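Local structure of glycosylation Associate Protein 2 (Streptococcus agalactiae serotype V, 6OYC) at residues Phe184-Leu188 with His258-Gly264; Ser205-Asp209 with Ser234-Gly238; Glu344-Val348 with Tyr379-Leu384; Phe396-Thr400 with Leu435-Trp440. The protein probably acts as an accessory Sec component in a complex of glycosylation-associated proteins that modifies and helps export a serine-rich surface adhesin. All blocks are in the same frame, centred on the assembly; numbering follows the deposited sequence.

Contact 1 (Phe184-Leu188 with His258-Gly264); sequences FYNEL and HRRNGRG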
loop_
_atom_site.group_PDB
_atom_site.type_symbol
_atom_site.label_atom_id
_atom_site.label_comp_id
_atom_site.label_asym_id
_atom_site.label_seq_id
_atom_site.Cartn_x
_atom_site.Cartn_y
_atom_site.Cartn_z
ATOM N N PHE B 184 -13.556 8.761 -9.232
ATOM C CA PHE B 184 -13.247 7.587 -8.427
ATOM C C PHE B 184 -13.764 7.803 -7.010
ATOM O O PHE B 184 -14.300 8.863 -6.677
ATOM C CB PHE B 184 -11.742 7.268 -8.431
ATOM C CG PHE B 184 -10.841 8.478 -8.328
ATOM C CD1 PHE B 184 -10.643 9.116 -7.112
ATOM C CD2 PHE B 184 -10.176 8.963 -9.448
ATOM C CE1 PHE B 184 -9.792 10.230 -7.014
ATOM C CE2 PHE B 184 -9.344 10.058 -9.360
ATOM C CZ PHE B 184 -9.149 10.696 -8.138
ATOM N N TYR B 185 -13.625 6.776 -6.176
ATOM C CA TYR B 185 -13.971 6.905 -4.770
ATOM C C TYR B 185 -12.951 7.789 -4.073
ATOM O O TYR B 185 -11.762 7.798 -4.419
ATOM C CB TYR B 185 -14.020 5.538 -4.095
ATOM C CG TYR B 185 -15.092 4.652 -4.646
ATOM C CD1 TYR B 185 -14.857 3.851 -5.768
ATOM C CD2 TYR B 185 -16.355 4.639 -4.077
ATOM C CE1 TYR B 185 -15.860 3.043 -6.293
ATOM C CE2 TYR B 185 -17.366 3.850 -4.591
ATOM C CZ TYR B 185 -17.110 3.050 -5.698
ATOM O OH TYR B 185 -18.111 2.248 -6.189
ATOM N N ASN B 186 -13.429 8.553 -3.096
ATOM C CA ASN B 186 -12.576 9.419 -2.293
ATOM C C ASN B 186 -12.495 8.805 -0.910
ATOM O O ASN B 186 -13.486 8.793 -0.172
ATOM C CB ASN B 186 -13.115 10.843 -2.248
ATOM C CG ASN B 186 -13.194 11.460 -3.624
ATOM O OD1 ASN B 186 -12.232 12.054 -4.100
ATOM N ND2 ASN B 186 -14.337 11.284 -4.290
ATOM N N GLU B 187 -11.322 8.278 -0.579
ATOM C CA GLU B 187 -11.110 7.597 0.674
ATOM C C GLU B 187 -10.597 8.570 1.716
ATOM O O GLU B 187 -9.734 9.400 1.438
ATOM C CB GLU B 187 -10.113 6.447 0.497
ATOM C CG GLU B 187 -10.727 5.206 -0.086
ATOM C CD GLU B 187 -9.759 4.014 -0.163
ATOM O OE1 GLU B 187 -8.533 4.187 0.034
ATOM O OE2 GLU B 187 -10.241 2.892 -0.425
ATOM N N LEU B 188 -11.116 8.443 2.923
ATOM C CA LEU B 188 -10.610 9.147 4.084
ATOM C C LEU B 188 -10.366 8.123 5.180
ATOM O O LEU B 188 -11.151 7.184 5.328
ATOM C CB LEU B 188 -11.620 10.207 4.565
ATOM C CG LEU B 188 -12.023 11.232 3.503
ATOM C CD1 LEU B 188 -13.237 12.042 3.938
ATOM C CD2 LEU B 188 -10.855 12.151 3.206
ATOM N N HIS B 258 -5.659 10.570 6.573
ATOM C CA HIS B 258 -5.275 10.083 5.254
ATOM C C HIS B 258 -6.395 10.326 4.267
ATOM O O HIS B 258 -7.568 10.091 4.579
ATOM C CB HIS B 258 -4.978 8.583 5.272
ATOM C CG HIS B 258 -3.899 8.187 6.222
ATOM N ND1 HIS B 258 -2.598 7.982 5.820
ATOM C CD2 HIS B 258 -3.929 7.931 7.552
ATOM C CE1 HIS B 258 -1.870 7.625 6.863
ATOM N NE2 HIS B 258 -2.654 7.580 7.924
ATOM N N ARG B 259 -6.024 10.712 3.047
ATOM C CA ARG B 259 -6.972 10.740 1.941
ATOM C C ARG B 259 -6.358 10.050 0.733
ATOM O O ARG B 259 -5.186 10.267 0.419
ATOM C CB ARG B 259 -7.389 12.176 1.605
ATOM C CG ARG B 259 -6.275 13.069 1.063
ATOM C CD ARG B 259 -6.446 13.181 -0.426
ATOM N NE ARG B 259 -5.614 14.228 -0.987
ATOM C CZ ARG B 259 -5.391 14.381 -2.287
ATOM N NH1 ARG B 259 -5.944 13.546 -3.165
ATOM N NH2 ARG B 259 -4.624 15.368 -2.711
ATOM N N ARG B 260 -7.146 9.207 0.058
ATOM C CA ARG B 260 -6.633 8.309 -0.975
ATOM C C ARG B 260 -7.586 8.243 -2.160
ATOM O O ARG B 260 -8.810 8.354 -2.007
ATOM C CB ARG B 260 -6.414 6.880 -0.421
ATOM C CG ARG B 260 -5.326 6.805 0.642
ATOM C CD ARG B 260 -5.358 5.514 1.477
ATOM N NE ARG B 260 -4.417 5.618 2.592
ATOM C CZ ARG B 260 -4.613 5.069 3.784
ATOM N NH1 ARG B 260 -5.709 4.356 4.010
ATOM N NH2 ARG B 260 -3.705 5.214 4.739
ATOM N N ASN B 261 -7.016 8.050 -3.352
ATOM C CA ASN B 261 -7.826 7.618 -4.490
ATOM C C ASN B 261 -8.288 6.189 -4.214
ATOM O O ASN B 261 -7.461 5.282 -4.064
ATOM C CB ASN B 261 -7.036 7.680 -5.794
ATOM C CG ASN B 261 -6.614 9.104 -6.194
ATOM O OD1 ASN B 261 -6.910 10.099 -5.509
ATOM N ND2 ASN B 261 -5.899 9.196 -7.312
ATOM N N GLY B 262 -9.603 5.993 -4.120
ATOM C CA GLY B 262 -10.159 4.725 -3.687
ATOM C C GLY B 262 -10.860 3.959 -4.794
ATOM O O GLY B 262 -11.281 4.526 -5.807
ATOM N N ARG B 263 -11.012 2.657 -4.596
ATOM C CA ARG B 263 -11.595 1.792 -5.610
ATOM C C ARG B 263 -12.883 1.132 -5.138
ATOM O O ARG B 263 -13.399 0.242 -5.821
ATOM C CB ARG B 263 -10.560 0.745 -6.040
ATOM C CG ARG B 263 -9.288 1.394 -6.602
ATOM C CD ARG B 263 -8.275 0.352 -7.062
ATOM N NE ARG B 263 -7.050 0.984 -7.541
ATOM C CZ ARG B 263 -6.832 1.357 -8.801
ATOM N NH1 ARG B 263 -7.760 1.161 -9.746
ATOM N NH2 ARG B 263 -5.680 1.935 -9.110
ATOM N N GLY B 264 -13.413 1.548 -3.988
ATOM C CA GLY B 264 -14.691 1.045 -3.539
ATOM C C GLY B 264 -14.731 -0.433 -3.251
ATOM O O GLY B 264 -15.815 -1.021 -3.261
HETATM O O HOH W 1 -12.861 3.282 -1.846
HETATM O O HOH W 2 -9.759 1.394 -2.454
HETATM O O HOH W 3 -7.031 3.225 -2.333
HETATM O O HOH W 4 -7.129 2.806 1.850
#
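The carboxylate of Glu187 is gripped by water on both oxygens, and the waters tie it to the backbone of 258-264. OE2 takes a water shared with Gly264 N, and near it lies a second that accepts from Arg263 N at 2.8 Å and is within bonding distance of OE2. On OE1 one water also reaches Asn261 O, while another, 2.7 Å from OE1, links to Arg260 NH1. With CG anti to the carbonyl carbon (chi1 -80°) and the chain extended beyond it, Glu187 lays its carboxylate across Gly262, CD lying 3.6 Å from Gly262 CA. Arg260 stays an indirect partner: its guanidinium is turned 77° from the carboxylate and makes salt bridges with Glu283 and Glu308 instead.

Beneath this runs an antiparallel beta ladder. Glu187 N to Arg260 O (2.9 Å) is nearly straight at 163° and lies in the carbonyl plane; Arg260 N returns a bond to Glu187 O. Gly262 N donates to Tyr185 O at 2.8 Å, whereas Tyr185 N to Gly262 O is weak. Past the strand end, Gly264 CA sits over the centre of the Tyr185 ring, 3.5 Å from its centroid, a CH-pi contact. Asn261 CB lies over one face of the Phe184 ring, toward the rim, and Asn261 OD1 comes within 3.3 Å of Phe184 CE1.

The pair joins strands 185-195 and 251-262 of an antiparallel sheet, with strand 230-232 bonded along the other edge of 185-195. Leu188 and Arg259 pack on strand 168-180, and Tyr185 reaches helix 115-125.

Contact 2 (Ser205-Asp209 with Ser234-Gly238); sequences SLIVD and SDISG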
loop_
_atom_site.group_PDB
_atom_site.type_symbol
_atom_site.label_atom_id
_atom_site.label_comp_id
_atom_site.label_asym_id
_atom_site.label_seq_id
_atom_site.Cartn_x
_atom_site.Cartn_y
_atom_site.Cartn_z
ATOM N N SER B 205 -17.974 18.421 4.261
ATOM C CA SER B 205 -18.778 19.258 3.368
ATOM C C SER B 205 -18.118 19.367 1.991
ATOM O O SER B 205 -16.951 19.773 1.881
ATOM C CB SER B 205 -18.974 20.666 3.961
ATOM O OG SER B 205 -19.500 20.644 5.284
ATOM N N LEU B 206 -18.876 19.052 0.942
ATOM C CA LEU B 206 -18.372 19.105 -0.429
ATOM C C LEU B 206 -18.675 20.476 -1.044
ATOM O O LEU B 206 -19.830 20.785 -1.365
ATOM C CB LEU B 206 -18.990 17.987 -1.257
ATOM C CG LEU B 206 -18.630 17.945 -2.746
ATOM C CD1 LEU B 206 -17.113 17.915 -2.946
ATOM C CD2 LEU B 206 -19.308 16.726 -3.393
ATOM N N ILE B 207 -17.634 21.291 -1.218
ATOM C CA ILE B 207 -17.744 22.599 -1.863
ATOM C C ILE B 207 -17.586 22.404 -3.370
ATOM O O ILE B 207 -16.557 21.897 -3.825
ATOM C CB ILE B 207 -16.683 23.577 -1.312
ATOM C CG1 ILE B 207 -16.845 23.760 0.207
ATOM C CG2 ILE B 207 -16.743 24.938 -2.039
ATOM C CD1 ILE B 207 -15.525 23.819 0.975
ATOM N N VAL B 208 -18.597 22.818 -4.143
ATOM C CA VAL B 208 -18.591 22.568 -5.586
ATOM C C VAL B 208 -17.418 23.266 -6.241
ATOM O O VAL B 208 -17.100 24.424 -5.931
ATOM C CB VAL B 208 -19.901 23.033 -6.248
ATOM C CG1 VAL B 208 -19.803 22.924 -7.783
ATOM C CG2 VAL B 208 -21.059 22.240 -5.733
ATOM N N ASP B 209 -16.793 22.577 -7.184
ATOM C CA ASP B 209 -15.642 23.124 -7.877
ATOM C C ASP B 209 -15.915 24.517 -8.433
ATOM O O ASP B 209 -16.948 24.759 -9.057
ATOM C CB ASP B 209 -15.248 22.190 -9.005
ATOM C CG ASP B 209 -13.783 21.995 -9.068
ATOM O OD1 ASP B 209 -13.044 23.019 -9.046
ATOM O OD2 ASP B 209 -13.379 20.810 -9.116
ATOM N N SER B 234 -19.350 10.827 -5.400
ATOM C CA SER B 234 -20.431 11.638 -5.932
ATOM C C SER B 234 -20.047 12.086 -7.327
ATOM O O SER B 234 -18.866 12.172 -7.660
ATOM C CB SER B 234 -20.716 12.869 -5.051
ATOM O OG SER B 234 -21.506 13.812 -5.749
ATOM N N ASP B 235 -21.044 12.395 -8.141
ATOM C CA ASP B 235 -20.706 12.869 -9.472
ATOM C C ASP B 235 -20.425 14.365 -9.521
ATOM O O ASP B 235 -20.105 14.884 -10.594
ATOM C CB ASP B 235 -21.790 12.484 -10.468
ATOM C CG ASP B 235 -21.896 10.957 -10.653
ATOM O OD1 ASP B 235 -23.003 10.469 -10.976
ATOM O OD2 ASP B 235 -20.863 10.256 -10.492
ATOM N N ILE B 236 -20.463 15.044 -8.385
ATOM C CA ILE B 236 -20.076 16.444 -8.294
ATOM C C ILE B 236 -18.599 16.526 -7.951
ATOM O O ILE B 236 -18.124 15.845 -7.036
ATOM C CB ILE B 236 -20.917 17.171 -7.238
ATOM C CG1 ILE B 236 -22.372 17.258 -7.698
ATOM C CG2 ILE B 236 -20.340 18.534 -6.973
ATOM C CD1 ILE B 236 -23.391 17.120 -6.555
ATOM N N SER B 237 -17.873 17.354 -8.679
ATOM C CA SER B 237 -16.465 17.597 -8.419
ATOM C C SER B 237 -16.288 18.857 -7.556
ATOM O O SER B 237 -17.002 19.854 -7.730
ATOM C CB SER B 237 -15.738 17.741 -9.757
ATOM O OG SER B 237 -14.344 17.631 -9.594
ATOM N N GLY B 238 -15.335 18.811 -6.627
ATOM C CA GLY B 238 -15.037 19.966 -5.794
ATOM C C GLY B 238 -13.933 19.737 -4.780
ATOM O O GLY B 238 -12.918 19.101 -5.090
#
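Leu206 leans from its strand onto Ile236, in the loop that feeds the antiparallel partner strand 238-247 of a beta sheet. From CB its CG stands anti to the backbone N (chi1 177°), which carries both methyls over to the loop. CD1 rests near the backbone of Gly238, 4.1 Å from its CA. CD2 meets Ile236 twice, lying 3.9 Å from the carbonyl O and 4.1 Å from CG2. That same CG2 also touches Val208 CG2 at 4.0 Å, so a single methyl of Ile236 bridges two residues of the strand.

The loop is shaped locally by an ST turn: Ser234 OG accepts from Ile236 N at 3.1 Å in an almost straight bond of 173°. Farther along, Val208 and Gly238 form an antiparallel non-hydrogen-bonded pair. Here the backbones come close, with Gly238 CA directing a CA-H...O contact at Ile207 O, 3.1 Å away. Ile207 bonds onward to Ser239, so the loop leads straight into the strand pairing; Leu206 also packs on Phe180 of strand 168-180. Just past the strand end, Asp209 N donates to Ser237 O at 2.8 Å, with an N-H...O angle of 157°.

Contact 3 (Glu344-Val348 with Tyr379-Leu384); sequences EQKIV and YHGAKL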
loop_
_atom_site.group_PDB
_atom_site.type_symbol
_atom_site.label_atom_id
_atom_site.label_comp_id
_atom_site.label_asym_id
_atom_site.label_seq_id
_atom_site.Cartn_x
_atom_site.Cartn_y
_atom_site.Cartn_z
ATOM N N GLU B 344 3.592 -5.768 13.701
ATOM C CA GLU B 344 4.746 -6.441 13.115
ATOM C C GLU B 344 4.448 -7.903 12.801
ATOM O O GLU B 344 4.843 -8.409 11.742
ATOM C CB GLU B 344 5.936 -6.315 14.049
ATOM C CG GLU B 344 6.317 -4.883 14.316
ATOM C CD GLU B 344 7.463 -4.778 15.283
ATOM O OE1 GLU B 344 7.884 -5.822 15.811
ATOM O OE2 GLU B 344 7.940 -3.658 15.535
ATOM N N GLN B 345 3.735 -8.596 13.688
ATOM C CA GLN B 345 3.365 -9.970 13.373
ATOM C C GLN B 345 2.434 -10.029 12.164
ATOM O O GLN B 345 2.415 -11.035 11.438
ATOM C CB GLN B 345 2.713 -10.640 14.584
ATOM C CG GLN B 345 2.292 -12.083 14.351
ATOM C CD GLN B 345 3.481 -12.983 14.055
ATOM O OE1 GLN B 345 4.417 -13.066 14.849
ATOM N NE2 GLN B 345 3.455 -13.646 12.905
ATOM N N LYS B 346 1.658 -8.969 11.919
ATOM C CA LYS B 346 0.813 -8.996 10.736
ATOM C C LYS B 346 1.638 -8.884 9.467
ATOM O O LYS B 346 1.270 -9.467 8.441
ATOM C CB LYS B 346 -0.234 -7.890 10.811
ATOM C CG LYS B 346 -1.372 -8.314 11.682
ATOM C CD LYS B 346 -2.464 -7.320 11.747
ATOM C CE LYS B 346 -3.653 -7.952 12.411
ATOM N NZ LYS B 346 -4.732 -6.983 12.578
ATOM N N ILE B 347 2.756 -8.153 9.513
ATOM C CA ILE B 347 3.634 -8.105 8.349
ATOM C C ILE B 347 4.202 -9.491 8.068
ATOM O O ILE B 347 4.229 -9.951 6.919
ATOM C CB ILE B 347 4.741 -7.054 8.555
ATOM C CG1 ILE B 347 4.113 -5.664 8.740
ATOM C CG2 ILE B 347 5.737 -7.077 7.389
ATOM C CD1 ILE B 347 5.109 -4.545 8.955
ATOM N N VAL B 348 4.631 -10.194 9.115
ATOM C CA VAL B 348 5.214 -11.521 8.926
ATOM C C VAL B 348 4.161 -12.484 8.405
ATOM O O VAL B 348 4.389 -13.222 7.439
ATOM C CB VAL B 348 5.853 -12.010 10.242
ATOM C CG1 VAL B 348 6.149 -13.496 10.197
ATOM C CG2 VAL B 348 7.121 -11.199 10.543
ATOM N N TYR B 379 14.592 -6.667 9.471
ATOM C CA TYR B 379 13.943 -6.872 10.767
ATOM C C TYR B 379 12.922 -8.000 10.705
ATOM O O TYR B 379 12.847 -8.831 11.621
ATOM C CB TYR B 379 13.279 -5.570 11.239
ATOM C CG TYR B 379 12.561 -5.638 12.581
ATOM C CD1 TYR B 379 11.229 -6.031 12.658
ATOM C CD2 TYR B 379 13.209 -5.295 13.765
ATOM C CE1 TYR B 379 10.568 -6.095 13.883
ATOM C CE2 TYR B 379 12.549 -5.350 14.993
ATOM C CZ TYR B 379 11.229 -5.747 15.041
ATOM O OH TYR B 379 10.549 -5.800 16.245
ATOM N N HIS B 380 12.115 -8.038 9.643
ATOM C CA HIS B 380 11.118 -9.098 9.538
ATOM C C HIS B 380 11.719 -10.374 8.949
ATOM O O HIS B 380 11.211 -11.471 9.213
ATOM C CB HIS B 380 9.914 -8.605 8.718
ATOM C CG HIS B 380 9.152 -7.491 9.380
ATOM N ND1 HIS B 380 8.334 -7.695 10.473
ATOM C CD2 HIS B 380 9.106 -6.160 9.123
ATOM C CE1 HIS B 380 7.811 -6.542 10.855
ATOM N NE2 HIS B 380 8.265 -5.593 10.056
ATOM N N GLY B 381 12.799 -10.246 8.164
ATOM C CA GLY B 381 13.520 -11.419 7.686
ATOM C C GLY B 381 13.917 -12.360 8.806
ATOM O O GLY B 381 13.822 -13.582 8.668
ATOM N N ALA B 382 14.326 -11.797 9.946
ATOM C CA ALA B 382 14.619 -12.583 11.142
ATOM C C ALA B 382 13.511 -13.572 11.498
ATOM O O ALA B 382 13.788 -14.632 12.068
ATOM C CB ALA B 382 14.882 -11.633 12.317
ATOM N N LYS B 383 12.261 -13.255 11.185
ATOM C CA LYS B 383 11.164 -14.164 11.478
ATOM C C LYS B 383 10.810 -15.054 10.305
ATOM O O LYS B 383 9.942 -15.927 10.444
ATOM C CB LYS B 383 9.921 -13.385 11.904
ATOM C CG LYS B 383 9.908 -13.010 13.367
ATOM C CD LYS B 383 10.765 -11.776 13.587
ATOM C CE LYS B 383 10.207 -10.861 14.665
ATOM N NZ LYS B 383 10.896 -9.533 14.579
ATOM N N LEU B 384 11.450 -14.856 9.155
ATOM C CA LEU B 384 11.044 -15.543 7.947
ATOM C C LEU B 384 12.100 -16.481 7.381
ATOM O O LEU B 384 11.756 -17.319 6.533
ATOM C CB LEU B 384 10.640 -14.521 6.872
ATOM C CG LEU B 384 9.342 -13.770 7.176
ATOM C CD1 LEU B 384 9.250 -12.488 6.367
ATOM C CD2 LEU B 384 8.173 -14.663 6.890
#
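His380 is sandwiched between the two helices. Ile347 CG2 stands over the centre of one imidazole face, 3.8 Å from its centroid and almost on the normal, a CH-pi contact. Tyr379 CD1 covers the opposite face from within its own helix. Ile347 CD1 comes up to NE2 at 3.5 Å, while Glu344 CB lies at the ring edge, in plane, 3.7 Å from CE1. The rotation of the imidazole is further fixed from outside, since NE2 is hydrogen-bonded to Tyr337 O.

Beside the sandwich Tyr379 OH donates to Glu344 OE1 at 2.7 Å. The hydroxyl meets OE1 on the syn side, 32° out of the carboxylate plane, and the phenol ring stands at 78° to that plane. Tyr379 reaches over because its CG is anti to the backbone N (chi1 180°). Glu344 is positioned in turn by its other oxygen, OE2, which takes bonds from Tyr438 and Gly339 N; a buried carboxylate thus has donors on both oxygens.

Val348 closes the far side: CG2 packs 3.8 Å from Lys383 CB, and CG1 touches Leu384 CD2 at 4.0 Å.

These contacts join helix 341-358 to helix 372-381 and the residues that follow it in the alpha/beta-hydrolase-like region. Helix 429-444 packs against Tyr379 through Phe439, and Phe284 of strand 283-289 lies against Ile347.

Contact 4 (Phe396-Thr400 with Leu435-Trp440); sequences FNLGT and LNNYFW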
loop_
_atom_site.group_PDB
_atom_site.type_symbol
_atom_site.label_atom_id
_atom_site.label_comp_id
_atom_site.label_asym_id
_atom_site.label_seq_id
_atom_site.Cartn_x
_atom_site.Cartn_y
_atom_site.Cartn_z
ATOM N N PHE B 396 19.744 0.475 10.157
ATOM C CA PHE B 396 19.382 -0.451 11.224
ATOM C C PHE B 396 19.349 0.192 12.596
ATOM O O PHE B 396 18.696 -0.348 13.497
ATOM C CB PHE B 396 20.360 -1.642 11.313
ATOM C CG PHE B 396 20.544 -2.422 10.029
ATOM C CD1 PHE B 396 19.514 -2.564 9.112
ATOM C CD2 PHE B 396 21.765 -3.043 9.761
ATOM C CE1 PHE B 396 19.704 -3.298 7.933
ATOM C CE2 PHE B 396 21.961 -3.776 8.596
ATOM C CZ PHE B 396 20.929 -3.901 7.678
ATOM N N ASN B 397 20.046 1.302 12.790
ATOM C CA ASN B 397 20.187 1.917 14.101
ATOM C C ASN B 397 19.361 3.200 14.094
ATOM O O ASN B 397 19.875 4.294 13.844
ATOM C CB ASN B 397 21.662 2.156 14.419
ATOM C CG ASN B 397 22.490 0.876 14.327
ATOM O OD1 ASN B 397 22.369 -0.022 15.167
ATOM N ND2 ASN B 397 23.319 0.781 13.294
ATOM N N LEU B 398 18.061 3.050 14.363
ATOM C CA LEU B 398 17.159 4.195 14.258
ATOM C C LEU B 398 17.424 5.208 15.365
ATOM O O LEU B 398 17.463 6.418 15.107
ATOM C CB LEU B 398 15.708 3.717 14.283
ATOM C CG LEU B 398 15.152 3.400 12.899
ATOM C CD1 LEU B 398 13.692 2.974 12.980
ATOM C CD2 LEU B 398 15.334 4.593 11.976
ATOM N N GLY B 399 17.610 4.732 16.603
ATOM C CA GLY B 399 18.017 5.615 17.685
ATOM C C GLY B 399 19.277 6.403 17.376
ATOM O O GLY B 399 19.404 7.564 17.778
ATOM N N THR B 400 20.210 5.799 16.634
ATOM C CA THR B 400 21.384 6.530 16.165
ATOM C C THR B 400 21.009 7.567 15.110
ATOM O O THR B 400 21.522 8.696 15.133
ATOM C CB THR B 400 22.423 5.547 15.610
ATOM O OG1 THR B 400 22.976 4.774 16.687
ATOM C CG2 THR B 400 23.536 6.284 14.860
ATOM N N LEU B 435 15.997 1.898 21.129
ATOM C CA LEU B 435 15.490 1.742 19.772
ATOM C C LEU B 435 16.514 1.041 18.886
ATOM O O LEU B 435 16.147 0.207 18.050
ATOM C CB LEU B 435 15.105 3.108 19.202
ATOM C CG LEU B 435 14.737 3.215 17.723
ATOM C CD1 LEU B 435 13.680 2.187 17.380
ATOM C CD2 LEU B 435 14.247 4.633 17.379
ATOM N N ASN B 436 17.799 1.370 19.044
ATOM C CA ASN B 436 18.831 0.603 18.355
ATOM C C ASN B 436 18.729 -0.871 18.726
ATOM O O ASN B 436 18.725 -1.750 17.856
ATOM C CB ASN B 436 20.216 1.147 18.695
ATOM C CG ASN B 436 20.560 2.400 17.918
ATOM O OD1 ASN B 436 19.853 2.782 16.994
ATOM N ND2 ASN B 436 21.649 3.052 18.297
ATOM N N ASN B 437 18.589 -1.157 20.017
ATOM C CA ASN B 437 18.590 -2.544 20.455
ATOM C C ASN B 437 17.331 -3.272 20.011
ATOM O O ASN B 437 17.360 -4.494 19.807
ATOM C CB ASN B 437 18.774 -2.595 21.969
ATOM C CG ASN B 437 20.185 -2.183 22.385
ATOM O OD1 ASN B 437 21.146 -2.397 21.639
ATOM N ND2 ASN B 437 20.314 -1.578 23.557
ATOM N N TYR B 438 16.230 -2.535 19.843
ATOM C CA TYR B 438 14.995 -3.108 19.317
ATOM C C TYR B 438 15.233 -3.854 18.013
ATOM O O TYR B 438 14.694 -4.948 17.799
ATOM C CB TYR B 438 13.982 -1.986 19.108
ATOM C CG TYR B 438 12.581 -2.440 18.810
ATOM C CD1 TYR B 438 11.745 -2.883 19.824
ATOM C CD2 TYR B 438 12.082 -2.392 17.519
ATOM C CE1 TYR B 438 10.446 -3.274 19.559
ATOM C CE2 TYR B 438 10.784 -2.787 17.244
ATOM C CZ TYR B 438 9.973 -3.222 18.270
ATOM O OH TYR B 438 8.689 -3.615 18.008
ATOM N N PHE B 439 16.036 -3.275 17.124
ATOM C CA PHE B 439 16.344 -3.949 15.868
ATOM C C PHE B 439 17.132 -5.241 16.102
ATOM O O PHE B 439 16.765 -6.307 15.583
ATOM C CB PHE B 439 17.114 -3.003 14.942
ATOM C CG PHE B 439 17.567 -3.657 13.663
ATOM C CD1 PHE B 439 16.715 -3.729 12.569
ATOM C CD2 PHE B 439 18.834 -4.221 13.564
ATOM C CE1 PHE B 439 17.125 -4.340 11.398
ATOM C CE2 PHE B 439 19.247 -4.831 12.398
ATOM C CZ PHE B 439 18.398 -4.895 11.315
ATOM N N TRP B 440 18.220 -5.173 16.881
ATOM C CA TRP B 440 19.111 -6.330 16.989
ATOM C C TRP B 440 18.506 -7.474 17.790
ATOM O O TRP B 440 18.904 -8.622 17.578
ATOM C CB TRP B 440 20.452 -5.906 17.577
ATOM C CG TRP B 440 21.087 -4.930 16.709
ATOM C CD1 TRP B 440 21.162 -3.594 16.917
ATOM C CD2 TRP B 440 21.687 -5.179 15.431
ATOM N NE1 TRP B 440 21.792 -2.988 15.856
ATOM C CE2 TRP B 440 22.124 -3.942 14.931
ATOM C CE3 TRP B 440 21.908 -6.327 14.669
ATOM C CZ2 TRP B 440 22.772 -3.819 13.703
ATOM C CZ3 TRP B 440 22.554 -6.199 13.448
ATOM C CH2 TRP B 440 22.973 -4.960 12.978
#
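Two torsions bring Phe396 and Phe439 together: Phe396 CG turns anti to its carbonyl carbon (chi1 -55°), whereas Phe439 CG lies anti to its own backbone N. The rings form an aromatic cluster with Trp440, holding the start of helix 398-403 against helix 429-444. The two phenyl planes are near parallel, 9° apart, but slid so far that they barely overlap. Phe396 CB, rather than its ring, sits over the Phe439 face, 3.7 Å from the centroid, and CD1 meets Phe439 CZ at 3.4 Å. Trp440 adds CH2 against Phe396 CD2, its own face covered by Phe439 CD2.

Asn436 grips the first turn of helix 398-403 with both ends of its amide. OD1 accepts from Thr400 N at 3.1 Å and ND2 donates to Thr400 OG1 at 2.7 Å, which settles the orientation of the amide. Leu435 fills in alongside, its CD2 3.5 Å from Leu398 CB.

Asn397, at the N-cap position, uses its side chain across the interface: its ND2 goes to Asp470 while OD1 faces Trp440, and Asp464 takes the backbone N-H of both Phe396 and Asn397. Trp440 also meets the ring of Tyr474 with nearly parallel planes. The indole bond itself is nearly straight: Trp440 NE1 reaches Asn397 OD1 at 3.1 Å and 168°, with the oxygen almost exactly in the indole plane.

In the fold
From the N terminus, the chain passes a five-stranded parallel sheet before reaching the beta-rich middle region. Contact 1 opens there at 184-188 and closes at 258-264, around a segment rich in strand; contact 2 opens and closes within that span, joining strand 198-208 to the approach of strand 238-247. Their centres lie about 14 Å apart. Contacts 3 and 4 follow in series, beyond the centre of the chain, in the mixed-sheet region. Contact 3 closes a loop between helices 341-358 and 372-381, and contact 4 another between 398-403 and 429-444. These two touch through Tyr438, whose OH lies 2.6 Å from Glu344 OE2, so the three longer helices form one packed group.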